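Local coordinates for chromosomal replication initiator protein DnaA (Aquifex aeolicus, PDB 1L8Q) that binds the chromosomal replication origin and, in its ATP-bound form, probably starts assembly of the replication initiation complex once per cell cycle, at residues A[229-233]-A[268-274]; A[237-241]-A[259-264]; A[31-35]-A[130-134]; A[124-128]-A[154-158]; A[178-184]-A[204-208]. All coordinates share one frame; numbering follows the deposited sequence.

The five contacts run from the AAA+ core, past the nucleotide, to the DNA-binding domain. Contacts 3 and 4 belong to the AAA+ core: their centres lie 12 Å apart, and they join through the probable hydrogen bond from K132 N to L127 O (2.6 Å) and the packing of I134 on F124. Contact 5 lies in the helices next to the nucleotide, with the K178 side chain about 5 Å from the bound ADP. Contacts 1 and 2 clamp the same two helices, 216-241 and 258-272, with contact 2 nested inside the loop that contact 1 closes. The centres of contacts 2 and 3 are 60 Å apart, whereas 27 Å separates contacts 1 and 5.

Contact 1: A[229-233]-A[268-274]; sequences KLMQI and CRKVCSA
L230, C268 and I233 carry this junction between helix 216-241 and helix 258-272, with C272 close behind. The short segments pass at 10.6 Å between axes and 117° between their directions, and the side chains fill the crossing. L230 forks over the second helix: its CD2 branch enters between two sulfur-bearing side chains, 3.3 Å from C268 SG and 3.8 Å from C272 CB, while its CD1 branch lies 3.8 Å from A274 CB. One turn further on, I233 uses both its arms. CG1 stands anti to the carbonyl carbon (chi1 -81°) and carries CD1 outward to C272 SG, at 3.4 Å, while the shorter branch, CG2, rests 4.1 Å from C268 SG. V271 CG1 touches the same CD1 more loosely. The two thiols thus occupy separate places on the interface: C268 SG and C272 SG are 6.1 Å apart, too far for a disulfide.

Around this core, A282 of helix 276-282 meets L230, I279 of the same helix meets C268 and A274, and I323 of helix 308-323 meets I233. Domain IV, which probably binds double-stranded DNA, is here joined by branched aliphatic groups and thiols. No hydrogen bond crosses between the segments, which implies that cohesion rests on shape and on the exclusion of water.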
# COMPACT_ATOMS: atom_id res chain seq x y z
N LYS A 229 -21.58 -13.07 -12.75
CA LYS A 229 -20.70 -14.09 -13.29
C LYS A 229 -20.06 -14.91 -12.18
O LYS A 229 -19.97 -16.13 -12.27
CB LYS A 229 -19.66 -13.48 -14.21
CG LYS A 229 -20.20 -13.10 -15.57
CD LYS A 229 -19.06 -12.69 -16.50
CE LYS A 229 -19.56 -12.27 -17.86
NZ LYS A 229 -19.53 -10.82 -17.97
N LEU A 230 -19.63 -14.23 -11.11
CA LEU A 230 -19.03 -14.91 -9.98
C LEU A 230 -20.02 -15.91 -9.38
O LEU A 230 -19.63 -16.93 -8.83
CB LEU A 230 -18.61 -13.91 -8.92
CG LEU A 230 -17.35 -13.13 -9.24
CD1 LEU A 230 -16.68 -12.70 -7.94
CD2 LEU A 230 -16.41 -13.98 -10.09
N MSE A 231 -21.30 -15.60 -9.47
CA MSE A 231 -22.31 -16.50 -8.96
C MSE A 231 -22.45 -17.66 -9.92
O MSE A 231 -22.66 -18.81 -9.50
CB MSE A 231 -23.64 -15.76 -8.77
CG MSE A 231 -24.75 -16.58 -8.13
SE MSE A 231 -24.45 -17.05 -6.25
CE MSE A 231 -23.13 -15.61 -5.78
N GLN A 232 -22.31 -17.37 -11.21
CA GLN A 232 -22.38 -18.41 -12.23
C GLN A 232 -21.27 -19.41 -11.99
O GLN A 232 -21.46 -20.61 -12.19
CB GLN A 232 -22.25 -17.81 -13.63
CG GLN A 232 -23.55 -17.38 -14.26
CD GLN A 232 -23.36 -16.90 -15.70
OE1 GLN A 232 -23.13 -15.72 -15.95
NE2 GLN A 232 -23.44 -17.83 -16.64
N ILE A 233 -20.11 -18.93 -11.55
CA ILE A 233 -19.00 -19.82 -11.26
C ILE A 233 -19.31 -20.71 -10.06
O ILE A 233 -18.95 -21.89 -10.04
CB ILE A 233 -17.69 -19.04 -11.07
CG1 ILE A 233 -17.09 -18.69 -12.44
CG2 ILE A 233 -16.71 -19.85 -10.27
CD1 ILE A 233 -15.86 -17.87 -12.37
N CYS A 268 -12.93 -17.90 -9.38
CA CYS A 268 -13.34 -16.51 -9.40
C CYS A 268 -12.10 -15.66 -9.57
O CYS A 268 -12.10 -14.70 -10.33
CB CYS A 268 -14.04 -16.13 -8.09
SG CYS A 268 -15.80 -16.52 -8.04
N ARG A 269 -11.05 -16.03 -8.86
CA ARG A 269 -9.80 -15.30 -8.95
C ARG A 269 -9.15 -15.48 -10.31
O ARG A 269 -8.84 -14.52 -10.98
CB ARG A 269 -8.83 -15.73 -7.84
CG ARG A 269 -7.51 -14.96 -7.81
CD ARG A 269 -7.66 -13.45 -7.69
NE ARG A 269 -6.48 -12.86 -7.07
CZ ARG A 269 -6.19 -11.56 -7.08
NH1 ARG A 269 -7.00 -10.70 -7.68
NH2 ARG A 269 -5.09 -11.13 -6.48
N LYS A 270 -8.99 -16.72 -10.73
CA LYS A 270 -8.22 -16.99 -11.94
C LYS A 270 -8.99 -16.85 -13.26
O LYS A 270 -8.43 -16.43 -14.28
CB LYS A 270 -7.53 -18.35 -11.85
CG LYS A 270 -6.52 -18.45 -10.70
CD LYS A 270 -5.39 -17.42 -10.87
CE LYS A 270 -4.16 -17.80 -10.05
NZ LYS A 270 -2.93 -17.14 -10.57
N VAL A 271 -10.28 -17.19 -13.23
CA VAL A 271 -11.07 -17.15 -14.45
C VAL A 271 -11.75 -15.80 -14.73
O VAL A 271 -11.79 -15.36 -15.86
CB VAL A 271 -12.11 -18.28 -14.48
CG1 VAL A 271 -13.05 -18.10 -15.65
CG2 VAL A 271 -11.41 -19.64 -14.56
N CYS A 272 -12.25 -15.14 -13.69
CA CYS A 272 -12.91 -13.86 -13.88
C CYS A 272 -12.10 -12.65 -13.42
O CYS A 272 -12.57 -11.53 -13.51
CB CYS A 272 -14.27 -13.83 -13.19
SG CYS A 272 -15.49 -14.92 -13.95
N SER A 273 -10.88 -12.89 -12.94
CA SER A 273 -10.01 -11.78 -12.51
C SER A 273 -10.66 -10.92 -11.46
O SER A 273 -10.59 -9.70 -11.52
CB SER A 273 -9.63 -10.91 -13.71
OG SER A 273 -8.68 -11.56 -14.52
N ALA A 274 -11.33 -11.54 -10.50
CA ALA A 274 -11.97 -10.81 -9.42
C ALA A 274 -10.99 -10.56 -8.30
O ALA A 274 -10.19 -11.43 -7.96
CB ALA A 274 -13.17 -11.57 -8.91

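Contact 2: A[237-241]-A[259-264]; sequences VANYY and EARKIA
I263 and Y241 approach from opposite directions across helices 258-272 and 216-241, and the delta methyl of I263 becomes the pivot of the contact. CG1 of I263 stands between its backbone N and carbonyl carbon (chi1 71°), which sends CD1 between V237 and Y241, residues one turn apart on the facing helix. There CD1 meets V237 CG2 and Y241 CZ, each at 3.3 Å, approaching the ring obliquely. V237 serves both sides: while CG2 lies against I263 and A264, CG1 sits 4.3 Å above one face of the Y241 ring, displaced toward its rim, and 3.8 Å from A260 CB. On the same side of the ring plane the tyrosine leans on the second helix, with CD2 3.6 Å from A260 CB, while its phenol oxygen reaches I263 CG2.

The short segments run at 137° to each other with their axes 10.5 Å apart, and L315 of helix 308-323 touches both Y241 and I263, adding a third helix to this part of the DNA-binding domain. Replacing Y241 by an alanine would probably open a gap beside A260 and leave I263 CD1 supported from V237 alone among the residues of this crossing. E259 directs its carboxylate away to a salt bridge with K255. The contact between the helices is mainly hydrocarbon and ring, so it fixes position by complementary shape with no hydrogen bond to set direction.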
# COMPACT_ATOMS: atom_id res chain seq x y z
N VAL A 237 -19.19 -24.81 -10.06
CA VAL A 237 -18.48 -25.69 -9.15
C VAL A 237 -19.46 -26.66 -8.50
O VAL A 237 -19.14 -27.84 -8.30
CB VAL A 237 -17.73 -24.90 -8.07
CG1 VAL A 237 -17.44 -25.78 -6.86
CG2 VAL A 237 -16.44 -24.31 -8.65
N ALA A 238 -20.66 -26.17 -8.22
CA ALA A 238 -21.71 -27.00 -7.65
C ALA A 238 -22.02 -28.19 -8.55
O ALA A 238 -21.58 -29.31 -8.29
CB ALA A 238 -22.97 -26.18 -7.42
N ASN A 239 -22.79 -27.94 -9.60
CA ASN A 239 -23.22 -28.98 -10.53
C ASN A 239 -22.13 -30.01 -10.87
O ASN A 239 -22.45 -31.13 -11.27
CB ASN A 239 -23.77 -28.36 -11.82
CG ASN A 239 -24.82 -27.30 -11.54
OD1 ASN A 239 -25.68 -27.47 -10.68
ND2 ASN A 239 -24.74 -26.18 -12.26
N TYR A 240 -20.87 -29.63 -10.70
CA TYR A 240 -19.76 -30.56 -10.96
C TYR A 240 -19.36 -31.35 -9.71
O TYR A 240 -19.06 -32.54 -9.79
CB TYR A 240 -18.54 -29.84 -11.55
CG TYR A 240 -17.51 -30.80 -12.11
CD1 TYR A 240 -17.63 -31.30 -13.40
CD2 TYR A 240 -16.44 -31.23 -11.34
CE1 TYR A 240 -16.70 -32.19 -13.92
CE2 TYR A 240 -15.50 -32.13 -11.84
CZ TYR A 240 -15.64 -32.60 -13.13
OH TYR A 240 -14.71 -33.49 -13.64
N TYR A 241 -19.35 -30.68 -8.56
CA TYR A 241 -18.92 -31.31 -7.32
C TYR A 241 -20.03 -32.03 -6.58
O TYR A 241 -19.76 -32.84 -5.69
CB TYR A 241 -18.29 -30.27 -6.39
CG TYR A 241 -16.83 -30.07 -6.63
CD1 TYR A 241 -16.33 -29.90 -7.91
CD2 TYR A 241 -15.93 -30.05 -5.57
CE1 TYR A 241 -14.99 -29.72 -8.14
CE2 TYR A 241 -14.58 -29.87 -5.78
CZ TYR A 241 -14.11 -29.70 -7.07
OH TYR A 241 -12.77 -29.52 -7.30
N GLU A 259 -13.69 -28.03 0.13
CA GLU A 259 -12.80 -28.25 -1.01
C GLU A 259 -13.43 -27.78 -2.33
O GLU A 259 -12.78 -27.78 -3.37
CB GLU A 259 -12.38 -29.72 -1.11
CG GLU A 259 -11.08 -29.94 -1.87
CD GLU A 259 -9.91 -29.16 -1.29
OE1 GLU A 259 -10.09 -28.44 -0.29
OE2 GLU A 259 -8.79 -29.27 -1.85
N ALA A 260 -14.69 -27.39 -2.27
CA ALA A 260 -15.37 -26.84 -3.44
C ALA A 260 -15.29 -25.34 -3.32
O ALA A 260 -15.32 -24.61 -4.31
CB ALA A 260 -16.81 -27.30 -3.48
N ARG A 261 -15.19 -24.88 -2.08
CA ARG A 261 -15.10 -23.47 -1.77
C ARG A 261 -13.74 -22.95 -2.22
O ARG A 261 -13.62 -21.82 -2.68
CB ARG A 261 -15.27 -23.25 -0.27
CG ARG A 261 -15.58 -21.82 0.12
CD ARG A 261 -15.88 -21.64 1.58
NE ARG A 261 -14.78 -22.10 2.42
CZ ARG A 261 -14.93 -22.74 3.57
NH1 ARG A 261 -16.15 -23.00 4.03
NH2 ARG A 261 -13.87 -23.12 4.26
N LYS A 262 -12.72 -23.80 -2.08
CA LYS A 262 -11.37 -23.43 -2.48
C LYS A 262 -11.30 -23.23 -3.98
O LYS A 262 -10.98 -22.14 -4.45
CB LYS A 262 -10.36 -24.48 -2.02
CG LYS A 262 -10.10 -24.47 -0.51
CD LYS A 262 -8.91 -25.35 -0.13
CE LYS A 262 -8.55 -25.20 1.35
NZ LYS A 262 -7.50 -26.18 1.78
N ILE A 263 -11.63 -24.27 -4.74
CA ILE A 263 -11.57 -24.17 -6.20
C ILE A 263 -12.41 -23.00 -6.71
O ILE A 263 -11.98 -22.25 -7.58
CB ILE A 263 -12.01 -25.48 -6.87
CG1 ILE A 263 -13.51 -25.70 -6.70
CG2 ILE A 263 -11.21 -26.67 -6.34
CD1 ILE A 263 -14.13 -26.45 -7.84
N ALA A 264 -13.62 -22.84 -6.18
CA ALA A 264 -14.48 -21.75 -6.59
C ALA A 264 -13.74 -20.43 -6.46
O ALA A 264 -13.50 -19.75 -7.46
CB ALA A 264 -15.75 -21.73 -5.76

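Contact 3: A[31-35]-A[130-134]; sequences ENLGS and LEKQI
Q133 leaves its strand with CG anti to the backbone N (chi1 -176°) and then bends at chi2 (72°), a path that carries its amide back over G34. There OE1 accepts the G34 backbone N-H at 2.8 Å, with 154° at the hydrogen; the donor stands above the carbonyl plane of the amide. The other end of the amide is held as well: NE2 donates in its own plane to I134 O, and also to Y37 O, so both polar atoms of the glutamine are engaged and its rotation is set. L33 crosses the glutamine at about a right angle, placing CD2 3.7 Å from Q133 CB.

Backbone atoms of 131-133 lie against the glycine. G34 CA lies 3.3 Å from E131 O in a CA-H...O contact, and a beta carbon at this position would run into that same carbonyl; the positive phi of the residue favours glycine too. A water bridges the two segments, donating to L33 O and E131 O, each 2.9 Å away. S35 OG gives L33 O a further donor, 3.0 Å off.

E131 itself ends helix 114-129 in a Schellman motif, and the chain turns there into strand 133-138. This strand runs between two others of the parallel AAA+ sheet: Q133 shares backbone bonds with D100 and L102 on the side of strand 101-105, and I134 with I40 of strand 40-43. Segment 31-35 links helix 20-31 to that latter strand, so the contact lies where two helix-to-strand connections meet, just ahead of the N-terminal ends of neighbouring strands.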
# COMPACT_ATOMS: atom_id res chain seq x y z
N GLU A 31 9.51 23.42 13.20
CA GLU A 31 9.72 24.63 13.96
C GLU A 31 10.97 24.57 14.83
O GLU A 31 11.40 25.58 15.37
CB GLU A 31 8.49 24.96 14.81
CG GLU A 31 7.37 25.58 13.99
CD GLU A 31 7.90 26.52 12.90
OE1 GLU A 31 8.39 27.64 13.23
OE2 GLU A 31 7.84 26.14 11.71
N ASN A 32 11.53 23.37 14.98
CA ASN A 32 12.76 23.20 15.71
C ASN A 32 13.64 22.12 15.06
O ASN A 32 14.15 21.23 15.73
CB ASN A 32 12.50 22.89 17.18
CG ASN A 32 13.65 23.37 18.09
OD1 ASN A 32 14.82 23.04 17.86
ND2 ASN A 32 13.31 24.17 19.10
N LEU A 33 13.83 22.25 13.76
CA LEU A 33 14.62 21.30 12.97
C LEU A 33 15.79 20.68 13.70
O LEU A 33 16.65 21.38 14.24
CB LEU A 33 15.11 21.94 11.68
CG LEU A 33 14.13 21.91 10.52
CD1 LEU A 33 14.84 22.34 9.26
CD2 LEU A 33 13.53 20.51 10.36
N GLY A 34 15.80 19.34 13.70
CA GLY A 34 16.86 18.56 14.30
C GLY A 34 17.01 18.64 15.80
O GLY A 34 17.83 17.94 16.36
N SER A 35 16.21 19.46 16.47
CA SER A 35 16.41 19.64 17.91
C SER A 35 15.39 19.01 18.85
O SER A 35 15.66 18.84 20.04
CB SER A 35 16.54 21.12 18.22
OG SER A 35 17.23 21.78 17.17
N LEU A 130 25.24 16.50 14.28
CA LEU A 130 25.14 17.90 13.88
C LEU A 130 23.74 18.42 14.14
O LEU A 130 23.41 19.56 13.81
CB LEU A 130 25.48 18.04 12.40
CG LEU A 130 26.92 17.72 11.99
CD1 LEU A 130 27.02 17.47 10.49
CD2 LEU A 130 27.86 18.82 12.41
N GLU A 131 22.90 17.58 14.74
CA GLU A 131 21.52 17.93 14.98
C GLU A 131 20.80 18.30 13.69
O GLU A 131 20.05 19.26 13.64
CB GLU A 131 21.41 19.07 15.99
CG GLU A 131 21.80 18.66 17.41
CD GLU A 131 21.63 19.79 18.42
OE1 GLU A 131 22.30 20.84 18.26
OE2 GLU A 131 20.85 19.62 19.38
N LYS A 132 21.05 17.53 12.64
CA LYS A 132 20.36 17.71 11.36
C LYS A 132 19.16 16.77 11.34
O LYS A 132 19.23 15.65 11.87
CB LYS A 132 21.29 17.41 10.19
CG LYS A 132 22.38 18.42 10.04
CD LYS A 132 21.80 19.81 10.16
CE LYS A 132 22.87 20.90 9.92
NZ LYS A 132 22.28 22.27 10.01
N GLN A 133 18.06 17.22 10.76
CA GLN A 133 16.81 16.49 10.85
C GLN A 133 16.76 15.30 9.93
O GLN A 133 17.10 15.39 8.76
CB GLN A 133 15.61 17.40 10.58
CG GLN A 133 14.26 16.73 10.75
CD GLN A 133 13.91 16.45 12.22
OE1 GLN A 133 13.85 17.38 13.04
NE2 GLN A 133 13.70 15.19 12.55
N ILE A 134 16.33 14.17 10.48
CA ILE A 134 16.17 12.97 9.70
C ILE A 134 14.73 12.55 9.81
O ILE A 134 14.17 12.50 10.90
CB ILE A 134 17.05 11.87 10.25
CG1 ILE A 134 18.52 12.29 10.21
CG2 ILE A 134 16.82 10.58 9.48
CD1 ILE A 134 19.39 11.49 11.17
O HOH W 1 19.40 22.08 13.78

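Contact 4: A[124-128]-A[154-158]; sequences FNTLY and SRFEG
F124 and R155 bring helix 114-129 and helix 150-157 together with a nearest CA-to-CA separation of 9.0 Å, a gap wide enough to be filled by side chains alone. R155 spans it. Its chain bends at chi2 (-95°), laying CD 3.9 Å from F124 CE2 and taking the guanidinium on to N125. There N125 ND2 lies over one face of the guanidinium, the amide and guanidinium planes 48° apart. The one hydrogen bond across the segments is weak: R155 NH2 to N125 OD1 at 3.1 Å, with only 122° at the hydrogen. N125 ND2 faces the guanidinium as a second donor and adds no bond as modelled. Y128 flanks the group obliquely, its ring centroid 5.8 Å from R155 CZ, which is at most a weak cation-pi attraction.

Deeper in, F124 CE1 comes to the edge of the F156 ring, 4.2 Å from F156 CE1. F156 also meets the ring of F41 and packs on F120, tying this end of the contact to the core of the ATPase domain. S154, R155 and F156 spell the Ser-Arg-Phe sequence of AAA+ box VII, which in related initiators commonly supplies an arginine finger to a neighbouring subunit.

With an alanine here in place of R155, N125 OD1 would probably lose this donor and F124 CE2 the CD methylene that lies against it. Aromatic packing therefore anchors the inner half, whereas the polar outer half is held loosely, consistent with an arginine able to change partners.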
# COMPACT_ATOMS: atom_id res chain seq x y z
N PHE A 124 23.66 8.83 8.79
CA PHE A 124 22.75 9.06 9.91
C PHE A 124 23.49 9.68 11.14
O PHE A 124 23.09 10.75 11.64
CB PHE A 124 22.10 7.73 10.31
CG PHE A 124 21.05 7.85 11.36
CD1 PHE A 124 19.70 7.76 11.03
CD2 PHE A 124 21.39 8.04 12.69
CE1 PHE A 124 18.73 7.86 11.99
CE2 PHE A 124 20.41 8.15 13.67
CZ PHE A 124 19.09 8.05 13.32
N ASN A 125 24.55 9.02 11.60
CA ASN A 125 25.35 9.55 12.71
C ASN A 125 25.80 11.00 12.48
O ASN A 125 25.67 11.84 13.36
CB ASN A 125 26.59 8.68 12.93
CG ASN A 125 26.46 7.80 14.13
OD1 ASN A 125 27.22 7.95 15.11
ND2 ASN A 125 25.50 6.87 14.08
N THR A 126 26.34 11.27 11.30
CA THR A 126 26.85 12.60 11.00
C THR A 126 25.75 13.63 11.15
O THR A 126 25.87 14.59 11.91
CB THR A 126 27.44 12.67 9.57
OG1 THR A 126 28.64 11.89 9.50
CG2 THR A 126 27.91 14.07 9.27
N LEU A 127 24.67 13.44 10.41
CA LEU A 127 23.57 14.37 10.49
C LEU A 127 23.13 14.49 11.94
O LEU A 127 22.84 15.58 12.44
CB LEU A 127 22.42 13.92 9.62
CG LEU A 127 22.72 13.93 8.12
CD1 LEU A 127 21.52 13.49 7.33
CD2 LEU A 127 23.19 15.31 7.67
N TYR A 128 23.11 13.36 12.64
CA TYR A 128 22.65 13.33 14.02
C TYR A 128 23.56 14.16 14.96
O TYR A 128 23.07 14.99 15.74
CB TYR A 128 22.51 11.88 14.50
CG TYR A 128 21.91 11.75 15.86
CD1 TYR A 128 20.53 11.70 16.03
CD2 TYR A 128 22.71 11.66 16.98
CE1 TYR A 128 19.98 11.59 17.27
CE2 TYR A 128 22.16 11.55 18.22
CZ TYR A 128 20.79 11.51 18.36
OH TYR A 128 20.23 11.39 19.61
N SER A 154 17.99 0.31 16.69
CA SER A 154 18.02 0.99 18.00
C SER A 154 17.98 2.47 17.75
O SER A 154 17.16 3.19 18.31
CB SER A 154 19.25 0.64 18.82
OG SER A 154 20.08 -0.25 18.12
N ARG A 155 18.86 2.93 16.87
CA ARG A 155 18.90 4.34 16.55
C ARG A 155 17.50 4.87 16.21
O ARG A 155 17.07 5.87 16.76
CB ARG A 155 19.91 4.62 15.43
CG ARG A 155 21.34 4.45 15.89
CD ARG A 155 22.00 5.75 16.32
NE ARG A 155 23.39 5.58 16.71
CZ ARG A 155 24.27 6.57 16.72
NH1 ARG A 155 23.87 7.80 16.37
NH2 ARG A 155 25.53 6.36 17.10
N PHE A 156 16.78 4.19 15.33
CA PHE A 156 15.46 4.66 14.99
C PHE A 156 14.65 4.73 16.29
O PHE A 156 13.85 5.64 16.51
CB PHE A 156 14.76 3.68 14.03
CG PHE A 156 15.47 3.48 12.71
CD1 PHE A 156 16.46 4.35 12.28
CD2 PHE A 156 15.14 2.40 11.90
CE1 PHE A 156 17.09 4.16 11.06
CE2 PHE A 156 15.78 2.21 10.68
CZ PHE A 156 16.75 3.08 10.26
N GLU A 157 14.86 3.76 17.16
CA GLU A 157 14.02 3.69 18.32
C GLU A 157 14.36 4.72 19.37
O GLU A 157 13.62 4.91 20.34
CB GLU A 157 13.96 2.28 18.86
CG GLU A 157 12.86 1.49 18.20
CD GLU A 157 12.99 0.01 18.40
OE1 GLU A 157 13.77 -0.41 19.29
OE2 GLU A 157 12.32 -0.75 17.66
N GLY A 158 15.46 5.43 19.14
CA GLY A 158 15.85 6.50 20.02
C GLY A 158 15.05 7.75 19.70
O GLY A 158 15.02 8.70 20.47

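Contact 5: A[178-184]-A[204-208]; sequences KLKEFNL and IEGKI
K178 NZ grips E205 OE2 at 2.8 Å, approaching nearly in line with the carboxylate's C-O bond. The same nitrogen holds E181 OE2, again at 2.8 Å, on the syn side but tilted 32° out of the carboxylate plane, so one ammonium bridges two carboxylates and probably offsets their mutual repulsion. A bend at chi2 (-52°) brings the lysine tip to both. E205 OE2 also lies at the edge of the F182 ring, 3.9 Å from CE2, with ring and carboxylate planes 73° apart.

Beneath this salt-bridge network sits I208. Its CD1 meets K178 CB at 3.9 Å and, less closely, L179 CD2; its CG2 branch rests 3.8 Å from F182 CB and extends to L184. Helices 168-181 and 201-214 belong to the helical lid of the AAA+ module, where the side chain of K178 is about 5 Å from the bound ADP and that of E205 about 6 Å from that of R202, an ATP-binding residue.

A Schellman motif sets the outer residues in place: L184 N bonds back to L179 O (2.7 Å) round N183 and turns L184 toward I208. K212 NZ donates to F182 O, while I191 and L194 back L179.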
# COMPACT_ATOMS: atom_id res chain seq x y z
N LYS A 178 -11.31 14.88 -4.73
CA LYS A 178 -11.08 14.16 -5.99
C LYS A 178 -12.22 14.35 -6.98
O LYS A 178 -12.00 14.58 -8.17
CB LYS A 178 -10.86 12.67 -5.72
CG LYS A 178 -9.51 12.36 -5.13
CD LYS A 178 -8.42 12.97 -5.97
CE LYS A 178 -7.06 12.82 -5.33
NZ LYS A 178 -6.00 13.06 -6.33
N LEU A 179 -13.44 14.26 -6.49
CA LEU A 179 -14.59 14.48 -7.35
C LEU A 179 -14.57 15.89 -7.99
O LEU A 179 -14.91 16.04 -9.16
CB LEU A 179 -15.89 14.19 -6.61
CG LEU A 179 -16.17 12.70 -6.37
CD1 LEU A 179 -17.38 12.52 -5.47
CD2 LEU A 179 -16.35 11.90 -7.68
N LYS A 180 -14.16 16.91 -7.24
CA LYS A 180 -13.97 18.24 -7.83
C LYS A 180 -12.79 18.27 -8.79
O LYS A 180 -12.85 18.93 -9.81
CB LYS A 180 -13.75 19.29 -6.76
CG LYS A 180 -15.01 19.81 -6.11
CD LYS A 180 -14.75 20.15 -4.63
CE LYS A 180 -16.01 20.67 -3.95
NZ LYS A 180 -15.89 20.60 -2.45
N GLU A 181 -11.70 17.56 -8.46
CA GLU A 181 -10.54 17.48 -9.36
C GLU A 181 -10.95 16.97 -10.73
O GLU A 181 -10.55 17.51 -11.75
CB GLU A 181 -9.49 16.51 -8.80
CG GLU A 181 -8.27 17.15 -8.21
CD GLU A 181 -7.10 16.17 -8.11
OE1 GLU A 181 -6.48 15.90 -9.16
OE2 GLU A 181 -6.79 15.71 -6.99
N PHE A 182 -11.73 15.90 -10.75
CA PHE A 182 -12.07 15.23 -11.99
C PHE A 182 -13.45 15.61 -12.53
O PHE A 182 -14.01 14.94 -13.40
CB PHE A 182 -11.86 13.72 -11.85
CG PHE A 182 -10.44 13.34 -11.63
CD1 PHE A 182 -9.55 13.26 -12.71
CD2 PHE A 182 -9.95 13.14 -10.35
CE1 PHE A 182 -8.20 12.95 -12.50
CE2 PHE A 182 -8.61 12.82 -10.14
CZ PHE A 182 -7.74 12.72 -11.21
N ASN A 183 -13.96 16.74 -12.05
CA ASN A 183 -15.21 17.28 -12.53
C ASN A 183 -16.39 16.32 -12.43
O ASN A 183 -17.07 16.04 -13.42
CB ASN A 183 -15.07 17.79 -13.96
CG ASN A 183 -16.36 18.47 -14.46
OD1 ASN A 183 -17.05 19.12 -13.69
ND2 ASN A 183 -16.68 18.28 -15.75
N LEU A 184 -16.61 15.78 -11.25
CA LEU A 184 -17.80 15.00 -11.03
C LEU A 184 -18.59 15.72 -9.97
O LEU A 184 -18.13 16.71 -9.41
CB LEU A 184 -17.49 13.57 -10.65
CG LEU A 184 -16.92 12.77 -11.83
CD1 LEU A 184 -16.60 11.35 -11.44
CD2 LEU A 184 -17.88 12.80 -12.99
N ILE A 204 -9.47 5.23 -5.58
CA ILE A 204 -10.44 6.27 -5.81
C ILE A 204 -10.30 6.80 -7.24
O ILE A 204 -11.28 6.96 -7.94
CB ILE A 204 -10.24 7.41 -4.80
CG1 ILE A 204 -10.64 6.94 -3.40
CG2 ILE A 204 -11.04 8.62 -5.19
CD1 ILE A 204 -10.34 7.95 -2.32
N GLU A 205 -9.07 7.05 -7.67
CA GLU A 205 -8.84 7.51 -9.03
C GLU A 205 -9.19 6.41 -10.05
O GLU A 205 -9.74 6.68 -11.12
CB GLU A 205 -7.41 8.03 -9.20
CG GLU A 205 -7.27 9.45 -8.69
CD GLU A 205 -5.88 10.02 -8.82
OE1 GLU A 205 -5.01 9.36 -9.41
OE2 GLU A 205 -5.67 11.14 -8.30
N GLY A 206 -8.89 5.16 -9.69
CA GLY A 206 -9.26 4.03 -10.51
C GLY A 206 -10.77 3.97 -10.75
O GLY A 206 -11.23 3.80 -11.88
N LYS A 207 -11.55 4.10 -9.68
CA LYS A 207 -13.00 4.11 -9.83
C LYS A 207 -13.45 5.32 -10.64
O LYS A 207 -14.30 5.20 -11.52
CB LYS A 207 -13.70 4.11 -8.47
CG LYS A 207 -13.63 2.80 -7.73
CD LYS A 207 -14.08 1.66 -8.57
CE LYS A 207 -14.10 0.37 -7.75
NZ LYS A 207 -14.14 -0.85 -8.59
N ILE A 208 -12.87 6.48 -10.35
CA ILE A 208 -13.26 7.69 -11.06
C ILE A 208 -13.00 7.55 -12.56
O ILE A 208 -13.85 7.93 -13.36
CB ILE A 208 -12.57 8.93 -10.46
CG1 ILE A 208 -13.30 9.37 -9.17
CG2 ILE A 208 -12.54 10.05 -11.43
CD1 ILE A 208 -12.56 10.41 -8.34